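Local coordinates for putative cell filamentation protein (Bartonella quintana, PDB 4N67) that probably transfers AMP from ATP to target proteins as a Fic-domain effector exported by the VirB secretion system, and here holds ADP, at residues C37-F48 with I65-T73; F48-D58 with M165-A173. The protein carries 2 engineered substitutions. All coordinates share one frame; numbering follows the deposited sequence. Where two conformers were deposited one is given.

Interaction 1: residues C37-F48 with I65-T73. Engineered in segment 65-73: Lys72 (natural residue Asn).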
loop_
_atom_site.group_PDB
_atom_site.type_symbol
_atom_site.label_atom_id
_atom_site.label_comp_id
_atom_site.label_asym_id
_atom_site.label_seq_id
_atom_site.Cartn_x
_atom_site.Cartn_y
_atom_site.Cartn_z
ATOM N N CYS A 37 -2.536 15.253 -6.402
ATOM C CA CYS A 37 -2.769 13.997 -5.698
ATOM C C CYS A 37 -1.745 13.733 -4.600
ATOM O O CYS A 37 -2.096 13.259 -3.505
ATOM C CB CYS A 37 -2.772 12.891 -6.761
ATOM S SG CYS A 37 -2.849 11.237 -6.131
ATOM N N ALA A 38 -0.486 14.026 -4.877
ATOM C CA ALA A 38 0.540 13.863 -3.858
ATOM C C ALA A 38 0.195 14.702 -2.626
ATOM O O ALA A 38 0.312 14.253 -1.480
ATOM C CB ALA A 38 1.898 14.199 -4.423
ATOM N N HIS A 39 -0.212 15.956 -2.861
ATOM C CA HIS A 39 -0.550 16.871 -1.784
ATOM C C HIS A 39 -1.783 16.414 -1.004
ATOM O O HIS A 39 -1.812 16.400 0.247
ATOM C CB HIS A 39 -0.768 18.272 -2.410
ATOM C CG HIS A 39 -1.036 19.366 -1.427
ATOM N ND1 HIS A 39 -2.252 19.550 -0.805
ATOM C CD2 HIS A 39 -0.250 20.383 -1.009
ATOM C CE1 HIS A 39 -2.200 20.627 -0.040
ATOM N NE2 HIS A 39 -0.997 21.151 -0.147
ATOM N N GLU A 40 -2.791 15.948 -1.726
ATOM C CA GLU A 40 -4.001 15.487 -1.089
ATOM C C GLU A 40 -3.800 14.211 -0.328
ATOM O O GLU A 40 -4.274 14.120 0.793
ATOM C CB GLU A 40 -5.108 15.393 -2.107
ATOM C CG GLU A 40 -5.358 16.839 -2.504
ATOM C CD GLU A 40 -5.731 17.749 -1.287
ATOM O OE1 GLU A 40 -6.956 17.742 -1.130
ATOM O OE2 GLU A 40 -4.914 18.427 -0.449
ATOM N N THR A 41 -3.095 13.254 -0.903
ATOM C CA THR A 41 -2.871 11.984 -0.176
ATOM C C THR A 41 -1.999 12.206 1.072
ATOM O O THR A 41 -2.186 11.531 2.090
ATOM C CB THR A 41 -2.214 10.889 -1.047
ATOM O OG1 THR A 41 -0.953 11.365 -1.568
ATOM C CG2 THR A 41 -3.074 10.560 -2.209
ATOM N N ALA A 42 -1.058 13.151 1.025
ATOM C CA ALA A 42 -0.269 13.477 2.208
ATOM C C ALA A 42 -1.163 14.023 3.303
ATOM O O ALA A 42 -1.056 13.645 4.495
ATOM C CB ALA A 42 0.842 14.462 1.865
ATOM N N ARG A 43 -2.067 14.934 2.941
ATOM C CA ARG A 43 -2.987 15.513 3.896
ATOM C C ARG A 43 -3.958 14.489 4.462
ATOM O O ARG A 43 -4.236 14.457 5.665
ATOM C CB ARG A 43 -3.706 16.699 3.217
ATOM C CG ARG A 43 -4.606 17.502 4.135
ATOM C CD ARG A 43 -5.141 18.733 3.405
ATOM N NE ARG A 43 -6.027 18.295 2.356
ATOM C CZ ARG A 43 -7.294 17.953 2.530
ATOM N NH1 ARG A 43 -7.878 18.040 3.712
ATOM N NH2 ARG A 43 -8.002 17.554 1.475
ATOM N N GLU A 44 -4.486 13.613 3.596
ATOM C CA GLU A 44 -5.373 12.566 4.061
ATOM C C GLU A 44 -4.645 11.626 4.999
ATOM O O GLU A 44 -5.248 11.144 5.950
ATOM C CB GLU A 44 -5.920 11.761 2.901
ATOM C CG GLU A 44 -6.805 12.541 1.933
ATOM C CD GLU A 44 -8.137 12.947 2.485
ATOM O OE1 GLU A 44 -8.524 12.660 3.647
ATOM O OE2 GLU A 44 -8.846 13.611 1.693
ATOM N N ALA A 45 -3.359 11.391 4.750
ATOM C CA ALA A 45 -2.585 10.538 5.674
ATOM C C ALA A 45 -2.423 11.186 7.053
ATOM O O ALA A 45 -2.578 10.526 8.090
ATOM C CB ALA A 45 -1.257 10.179 5.057
ATOM N N VAL A 46 -2.173 12.497 7.097
ATOM C CA VAL A 46 -2.075 13.193 8.364
ATOM C C VAL A 46 -3.382 13.003 9.136
ATOM O O VAL A 46 -3.380 12.685 10.310
ATOM C CB VAL A 46 -1.762 14.700 8.182
ATOM C CG1 VAL A 46 -1.888 15.448 9.490
ATOM C CG2 VAL A 46 -0.367 14.896 7.578
ATOM N N ASN A 47 -4.513 13.171 8.449
ATOM C CA ASN A 47 -5.798 13.103 9.123
ATOM C C ASN A 47 -6.148 11.665 9.517
ATOM O O ASN A 47 -6.691 11.424 10.595
ATOM C CB ASN A 47 -6.890 13.736 8.239
ATOM C CG ASN A 47 -6.667 15.228 7.986
ATOM O OD1 ASN A 47 -5.882 15.903 8.680
ATOM N ND2 ASN A 47 -7.363 15.761 6.978
ATOM N N PHE A 48 -5.794 10.708 8.665
ATOM C CA PHE A 48 -6.079 9.292 8.921
ATOM C C PHE A 48 -5.304 8.770 10.110
ATOM O O PHE A 48 -5.803 7.901 10.842
ATOM C CB PHE A 48 -5.809 8.417 7.687
ATOM C CG PHE A 48 -6.284 6.997 7.830
ATOM C CD1 PHE A 48 -7.608 6.667 7.607
ATOM C CD2 PHE A 48 -5.422 5.982 8.180
ATOM C CE1 PHE A 48 -8.049 5.376 7.744
ATOM C CE2 PHE A 48 -5.855 4.687 8.309
ATOM C CZ PHE A 48 -7.171 4.377 8.100
ATOM N N ILE A 65 -8.149 2.094 3.833
ATOM C CA ILE A 65 -7.065 3.037 3.737
ATOM C C ILE A 65 -6.967 3.651 2.355
ATOM O O ILE A 65 -6.883 4.878 2.206
ATOM C CB ILE A 65 -5.709 2.396 4.113
ATOM C CG1 ILE A 65 -5.717 1.950 5.583
ATOM C CG2 ILE A 65 -4.563 3.345 3.848
ATOM C CD1 ILE A 65 -4.543 1.071 5.928
ATOM N N HIS A 66 -7.000 2.810 1.322
ATOM C CA HIS A 66 -6.889 3.318 -0.043
ATOM C C HIS A 66 -8.048 4.276 -0.315
ATOM O O HIS A 66 -7.883 5.328 -0.917
ATOM C CB HIS A 66 -6.906 2.192 -1.054
ATOM C CG HIS A 66 -6.550 2.621 -2.427
ATOM N ND1 HIS A 66 -7.489 3.022 -3.361
ATOM C CD2 HIS A 66 -5.350 2.704 -3.039
ATOM C CE1 HIS A 66 -6.869 3.328 -4.487
ATOM N NE2 HIS A 66 -5.575 3.156 -4.314
ATOM N N TRP A 67 -9.242 3.913 0.134
ATOM C CA TRP A 67 -10.416 4.772 -0.069
ATOM C C TRP A 67 -10.187 6.132 0.636
ATOM O O TRP A 67 -10.413 7.191 0.062
ATOM C CB TRP A 67 -11.689 4.118 0.447
ATOM C CG TRP A 67 -12.883 4.968 0.164
ATOM C CD1 TRP A 67 -13.592 4.985 -1.004
ATOM C CD2 TRP A 67 -13.465 5.931 1.026
ATOM N NE1 TRP A 67 -14.619 5.934 -0.894
ATOM C CE2 TRP A 67 -14.549 6.517 0.333
ATOM C CE3 TRP A 67 -13.169 6.373 2.318
ATOM C CZ2 TRP A 67 -15.352 7.525 0.890
ATOM C CZ3 TRP A 67 -13.996 7.429 2.881
ATOM C CH2 TRP A 67 -15.053 7.958 2.156
ATOM N N CYS A 68 -9.740 6.119 1.885
ATOM C CA CYS A 68 -9.549 7.377 2.615
ATOM C C CYS A 68 -8.516 8.239 1.901
ATOM O O CYS A 68 -8.720 9.443 1.704
ATOM C CB CYS A 68 -9.148 7.100 4.058
ATOM S SG CYS A 68 -10.463 6.380 5.068
ATOM N N LEU A 69 -7.417 7.628 1.493
ATOM C CA LEU A 69 -6.346 8.409 0.859
ATOM C C LEU A 69 -6.731 8.925 -0.522
ATOM O O LEU A 69 -6.308 10.024 -0.892
ATOM C CB LEU A 69 -5.023 7.602 0.756
ATOM C CG LEU A 69 -4.416 7.154 2.081
ATOM C CD1 LEU A 69 -3.146 6.353 1.839
ATOM C CD2 LEU A 69 -4.149 8.300 3.048
ATOM N N PHE A 70 -7.534 8.178 -1.276
ATOM C CA PHE A 70 -7.723 8.453 -2.681
ATOM C C PHE A 70 -9.127 8.806 -3.131
ATOM O O PHE A 70 -9.306 9.153 -4.304
ATOM C CB PHE A 70 -7.197 7.304 -3.547
ATOM C CG PHE A 70 -5.715 7.181 -3.531
ATOM C CD1 PHE A 70 -4.965 7.952 -4.384
ATOM C CD2 PHE A 70 -5.064 6.327 -2.646
ATOM C CE1 PHE A 70 -3.578 7.876 -4.375
ATOM C CE2 PHE A 70 -3.679 6.267 -2.630
ATOM C CZ PHE A 70 -2.944 7.060 -3.476
ATOM N N HIS A 71 -10.126 8.747 -2.271
ATOM C CA HIS A 71 -11.488 8.938 -2.762
ATOM C C HIS A 71 -11.786 10.312 -3.337
ATOM O O HIS A 71 -12.671 10.427 -4.166
ATOM C CB HIS A 71 -12.563 8.538 -1.771
ATOM C CG HIS A 71 -12.825 9.543 -0.734
ATOM N ND1 HIS A 71 -12.067 9.695 0.408
ATOM C CD2 HIS A 71 -13.837 10.442 -0.637
ATOM C CE1 HIS A 71 -12.582 10.662 1.147
ATOM N NE2 HIS A 71 -13.657 11.120 0.537
ATOM N N LYS A 72 -11.060 11.343 -2.917
ATOM C CA LYS A 72 -11.279 12.661 -3.526
ATOM C C LYS A 72 -10.578 12.783 -4.878
ATOM O O LYS A 72 -10.855 13.715 -5.626
ATOM C CB LYS A 72 -10.852 13.785 -2.584
ATOM C CG LYS A 72 -11.710 13.755 -1.330
ATOM C CD LYS A 72 -11.358 14.795 -0.303
ATOM C CE LYS A 72 -11.896 14.389 1.073
ATOM N NZ LYS A 72 -11.143 14.942 2.237
ATOM N N THR A 73 -9.707 11.830 -5.207
ATOM C CA THR A 73 -8.957 11.856 -6.468
ATOM C C THR A 73 -9.519 10.888 -7.494
ATOM O O THR A 73 -9.698 11.248 -8.651
ATOM C CB THR A 73 -7.462 11.529 -6.177
ATOM O OG1 THR A 73 -6.932 12.533 -5.278
ATOM C CG2 THR A 73 -6.634 11.404 -7.462
HETATM O O HOH W 1 -9.345 11.358 -0.527
HETATM O O HOH W 2 -10.603 10.802 3.613
#
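Glu44 meets Lys72, Cys68 and Leu69 at the C-terminal end of helix 59-70 and the turn after it, its carboxylate bonded to the lysine and approached by two waters. Lys72, an engineered residue, gives an N-H from NZ to the syn lone pair of Glu44 OE2 at 2.7 Å, a salt bridge. The glutamate is bent at its second torsion (-70°), which brings CG and CD against Cys68 O. Both waters lie within donating reach of Cys68 O and of the carboxylate, one 2.8 Å from Glu44 OE1, the other weakly near OE2, with more acceptors about them than protons; the second accepts from Lys72 N at 2.9 Å. On the same helix Arg43, the residue before Glu44, grips Glu40 side-on, NE to OE2 and NH2 to OE1, and His39 ND1 adds a bond to OE2 from the opposite face of the carboxylate.

The contact packs helix 30-48 against helix 59-70 of the mainly helical Fic fold, their segments crossing at 124° with axes 8.7 Å apart. On the apolar side, Thr41 lays CG2 over a face of the Phe70 ring, 3.9 Å from its centroid, and Cys37 SG sits at that ring's edge. Leu69 CD2 lies against the backbone of Ala45. Phe48, with CG anti to the backbone N (chi1 -171°), extends its ring to Ile65, CZ 3.8 Å from Ile65 CG1, and, in the conformer given, to Cys68 SG. Thr73 OG1 is bonded to His25.

Interaction 2: residues F48-D58 with M165-A173; sequences FRLEPPPGKFD and MFMEKLGQA
The proline-rich linker between helices 30-48 and 59-70 of the Fic fold wraps across helix 164-174, held by charged side chains near its start and by an aromatic ring near its end. Arg49 grips Glu168 side-on: Arg49 NE donates to Glu168 OE1 at 2.8 Å and Arg49 NH2 to Glu168 OE2 at 2.9 Å, each on a syn lone pair. The guanidinium and carboxylate planes are only 3° apart, and Met165 CE lies over one face of the guanidinium. In the conformer given, Lys169, bent at its second torsion (-76°), brings NZ to the linker backbone, where it bonds to Arg49 O at 2.7 Å and Glu51 O at 3.0 Å; Gln172 OE1, 2.6 Å from Lys169 NZ, is a third acceptor. The Gln172 amide also packs against the Pro53 ring, and its NE2 gives a bond to a water that donates to Glu51 O. Further on, Phe57 sits between Leu170 CD1 over one face and Pro54 CG over the other. An edge of this ring is turned to the face of Phe166, planes at 84°, and Phe57 CE2 lies 3.4 Å from Leu170 N.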
loop_
_atom_site.group_PDB
_atom_site.type_symbol
_atom_site.label_atom_id
_atom_site.label_comp_id
_atom_site.label_asym_id
_atom_site.label_seq_id
_atom_site.Cartn_x
_atom_site.Cartn_y
_atom_site.Cartn_z
ATOM N N PHE A 48 -5.794 10.708 8.665
ATOM C CA PHE A 48 -6.079 9.292 8.921
ATOM C C PHE A 48 -5.304 8.770 10.110
ATOM O O PHE A 48 -5.803 7.901 10.842
ATOM C CB PHE A 48 -5.809 8.417 7.687
ATOM C CG PHE A 48 -6.284 6.997 7.830
ATOM C CD1 PHE A 48 -7.608 6.667 7.607
ATOM C CD2 PHE A 48 -5.422 5.982 8.180
ATOM C CE1 PHE A 48 -8.049 5.376 7.744
ATOM C CE2 PHE A 48 -5.855 4.687 8.309
ATOM C CZ PHE A 48 -7.171 4.377 8.100
ATOM N N ARG A 49 -4.132 9.342 10.373
ATOM C CA ARG A 49 -3.331 8.937 11.538
ATOM C C ARG A 49 -4.055 9.137 12.867
ATOM O O ARG A 49 -3.753 8.419 13.828
ATOM C CB ARG A 49 -1.955 9.631 11.546
ATOM C CG ARG A 49 -0.984 9.068 10.543
ATOM C CD ARG A 49 0.307 9.867 10.469
ATOM N NE ARG A 49 1.128 9.357 9.393
ATOM C CZ ARG A 49 1.485 9.997 8.292
ATOM N NH1 ARG A 49 1.243 11.300 8.119
ATOM N NH2 ARG A 49 2.160 9.340 7.358
ATOM N N LEU A 50 -5.021 10.050 12.918
ATOM C CA LEU A 50 -5.809 10.300 14.125
ATOM C C LEU A 50 -6.813 9.192 14.427
ATOM O O LEU A 50 -7.322 9.122 15.554
ATOM C CB LEU A 50 -6.556 11.635 14.014
ATOM C CG LEU A 50 -5.684 12.867 13.749
ATOM C CD1 LEU A 50 -6.565 14.092 13.535
ATOM C CD2 LEU A 50 -4.677 13.117 14.855
ATOM N N GLU A 51 -7.086 8.322 13.455
ATOM C CA GLU A 51 -8.029 7.225 13.660
ATOM C C GLU A 51 -7.393 6.059 14.403
ATOM O O GLU A 51 -6.232 5.752 14.211
ATOM C CB GLU A 51 -8.600 6.765 12.315
ATOM C CG GLU A 51 -9.374 7.870 11.594
ATOM C CD GLU A 51 -10.560 8.418 12.375
ATOM O OE1 GLU A 51 -11.179 7.647 13.149
ATOM O OE2 GLU A 51 -10.884 9.628 12.210
ATOM N N PRO A 52 -8.163 5.396 15.281
ATOM C CA PRO A 52 -7.595 4.253 16.010
ATOM C C PRO A 52 -7.327 3.072 15.105
ATOM O O PRO A 52 -8.095 2.861 14.145
ATOM C CB PRO A 52 -8.676 3.902 17.039
ATOM C CG PRO A 52 -9.914 4.521 16.534
ATOM C CD PRO A 52 -9.558 5.662 15.641
ATOM N N PRO A 53 -6.242 2.313 15.369
ATOM C CA PRO A 53 -6.026 1.066 14.644
ATOM C C PRO A 53 -7.198 0.128 14.888
ATOM O O PRO A 53 -7.716 0.108 15.988
ATOM C CB PRO A 53 -4.769 0.468 15.279
ATOM C CG PRO A 53 -4.125 1.573 16.036
ATOM C CD PRO A 53 -5.189 2.572 16.374
ATOM N N PRO A 54 -7.584 -0.660 13.877
ATOM C CA PRO A 54 -8.645 -1.645 13.998
ATOM C C PRO A 54 -8.175 -2.885 14.772
ATOM O O PRO A 54 -6.963 -3.084 14.988
ATOM C CB PRO A 54 -8.944 -1.951 12.523
ATOM C CG PRO A 54 -7.601 -1.944 11.924
ATOM C CD PRO A 54 -6.931 -0.752 12.561
ATOM N N GLY A 55 -9.115 -3.723 15.190
ATOM C CA GLY A 55 -8.794 -5.035 15.759
ATOM C C GLY A 55 -8.369 -6.045 14.704
ATOM O O GLY A 55 -7.593 -6.973 15.007
ATOM N N LYS A 56 -8.877 -5.880 13.468
ATOM C CA LYS A 56 -8.531 -6.759 12.350
ATOM C C LYS A 56 -7.763 -6.005 11.264
ATOM O O LYS A 56 -8.254 -5.018 10.699
ATOM C CB LYS A 56 -9.758 -7.334 11.651
ATOM C CG LYS A 56 -10.550 -8.356 12.397
ATOM C CD LYS A 56 -11.579 -8.932 11.427
ATOM C CE LYS A 56 -12.677 -9.649 12.152
ATOM N NZ LYS A 56 -12.137 -10.763 12.970
ATOM N N PHE A 57 -6.574 -6.500 10.959
ATOM C CA PHE A 57 -5.752 -5.921 9.889
ATOM C C PHE A 57 -5.922 -6.805 8.674
ATOM O O PHE A 57 -5.179 -7.772 8.449
ATOM C CB PHE A 57 -4.291 -5.803 10.357
ATOM C CG PHE A 57 -4.095 -4.698 11.347
ATOM C CD1 PHE A 57 -4.263 -4.909 12.704
ATOM C CD2 PHE A 57 -3.755 -3.428 10.902
ATOM C CE1 PHE A 57 -4.113 -3.865 13.595
ATOM C CE2 PHE A 57 -3.623 -2.393 11.784
ATOM C CZ PHE A 57 -3.786 -2.608 13.125
ATOM N N ASP A 58 -6.980 -6.537 7.914
ATOM C CA ASP A 58 -7.384 -7.407 6.829
ATOM C C ASP A 58 -7.484 -6.673 5.493
ATOM O O ASP A 58 -7.189 -5.466 5.388
ATOM C CB ASP A 58 -8.696 -8.120 7.188
ATOM C CG ASP A 58 -9.875 -7.166 7.478
ATOM O OD1 ASP A 58 -9.727 -5.949 7.290
ATOM O OD2 ASP A 58 -10.953 -7.702 7.894
ATOM N N MET A 165 0.753 3.181 5.160
ATOM C CA MET A 165 -0.178 3.514 6.228
ATOM C C MET A 165 -0.649 2.252 6.961
ATOM O O MET A 165 -0.779 2.227 8.175
ATOM C CB MET A 165 -1.386 4.297 5.702
ATOM C CG MET A 165 -2.349 4.729 6.770
ATOM S SD MET A 165 -1.611 5.747 8.067
ATOM C CE MET A 165 -1.220 7.225 7.168
ATOM N N PHE A 166 -0.906 1.188 6.221
ATOM C CA PHE A 166 -1.270 -0.065 6.854
ATOM C C PHE A 166 -0.198 -0.464 7.873
ATOM O O PHE A 166 -0.503 -0.867 8.997
ATOM C CB PHE A 166 -1.475 -1.134 5.753
ATOM C CG PHE A 166 -1.907 -2.498 6.240
ATOM C CD1 PHE A 166 -0.984 -3.442 6.649
ATOM C CD2 PHE A 166 -3.246 -2.853 6.152
ATOM C CE1 PHE A 166 -1.393 -4.693 7.045
ATOM C CE2 PHE A 166 -3.662 -4.123 6.527
ATOM C CZ PHE A 166 -2.724 -5.023 6.968
ATOM N N MET A 167 1.063 -0.348 7.465
ATOM C CA MET A 167 2.151 -0.680 8.393
ATOM C C MET A 167 2.224 0.242 9.578
ATOM O O MET A 167 2.457 -0.211 10.704
ATOM C CB MET A 167 3.508 -0.652 7.696
ATOM C CG MET A 167 3.632 -1.606 6.549
ATOM S SD MET A 167 3.195 -3.308 6.895
ATOM C CE MET A 167 4.335 -3.729 8.215
ATOM N N GLU A 168 2.000 1.535 9.362
ATOM C CA GLU A 168 2.014 2.452 10.493
ATOM C C GLU A 168 0.996 2.044 11.545
ATOM O O GLU A 168 1.282 2.025 12.742
ATOM C CB GLU A 168 1.708 3.881 10.055
ATOM C CG GLU A 168 2.769 4.586 9.211
ATOM C CD GLU A 168 2.455 6.075 8.993
ATOM O OE1 GLU A 168 1.878 6.695 9.904
ATOM O OE2 GLU A 168 2.800 6.568 7.908
ATOM N N LYS A 169 -0.204 1.675 11.102
ATOM C CA LYS A 169 -1.253 1.338 12.036
ATOM C C LYS A 169 -1.059 -0.044 12.659
ATOM O O LYS A 169 -1.320 -0.239 13.845
ATOM C CB LYS A 169 -2.626 1.473 11.372
ATOM C CG LYS A 169 -3.011 2.930 11.131
ATOM C CD LYS A 169 -3.458 3.617 12.426
ATOM C CE LYS A 169 -3.314 5.130 12.362
ATOM N NZ LYS A 169 -3.310 5.751 13.705
ATOM N N LEU A 170 -0.566 -0.995 11.874
ATOM C CA LEU A 170 -0.214 -2.314 12.408
ATOM C C LEU A 170 0.849 -2.165 13.502
ATOM O O LEU A 170 0.749 -2.745 14.588
ATOM C CB LEU A 170 0.304 -3.202 11.285
ATOM C CG LEU A 170 0.658 -4.641 11.644
ATOM C CD1 LEU A 170 -0.559 -5.440 12.080
ATOM C CD2 LEU A 170 1.364 -5.305 10.461
ATOM N N GLY A 171 1.878 -1.374 13.217
ATOM C CA GLY A 171 2.906 -1.078 14.202
ATOM C C GLY A 171 2.330 -0.482 15.478
ATOM O O GLY A 171 2.609 -0.941 16.585
ATOM N N GLN A 172 1.486 0.528 15.298
ATOM C CA GLN A 172 0.895 1.243 16.409
ATOM C C GLN A 172 0.136 0.304 17.327
ATOM O O GLN A 172 0.278 0.364 18.558
ATOM C CB GLN A 172 -0.015 2.354 15.911
ATOM C CG GLN A 172 -0.654 3.194 17.015
ATOM C CD GLN A 172 -1.630 4.216 16.460
ATOM O OE1 GLN A 172 -1.774 4.376 15.240
ATOM N NE2 GLN A 172 -2.331 4.901 17.352
ATOM N N ALA A 173 -0.624 -0.601 16.742
ATOM C CA ALA A 173 -1.376 -1.528 17.560
ATOM C C ALA A 173 -0.471 -2.566 18.255
ATOM O O ALA A 173 -0.887 -3.158 19.262
ATOM C CB ALA A 173 -2.450 -2.197 16.737
HETATM O O HOH W 3 -4.387 6.824 16.369
#

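In the fold
The segments alternate along the chain. Helix 30-48 runs directly into the linker 48-58, which leads to helix 59-70, while helix 164-174 follows more than a hundred residues after the linker. Phe48 belongs to both interactions, whose centres lie 15 Å apart, and a continuous apolar seam joins them: Ala45 CB and Ile65 CG2 meet Met165, and Ile65 CD1 comes 3.6 Å from Phe166 CA. Helix 164-174 is thus packed against both helices of interaction 1 as well as the linker of interaction 2. Interaction 1 is closer to the nucleotide, with the Phe70 side chain about 5 Å from the magnesium ion, whereas in interaction 2 the Phe166 side chain is about 11 Å from ADP.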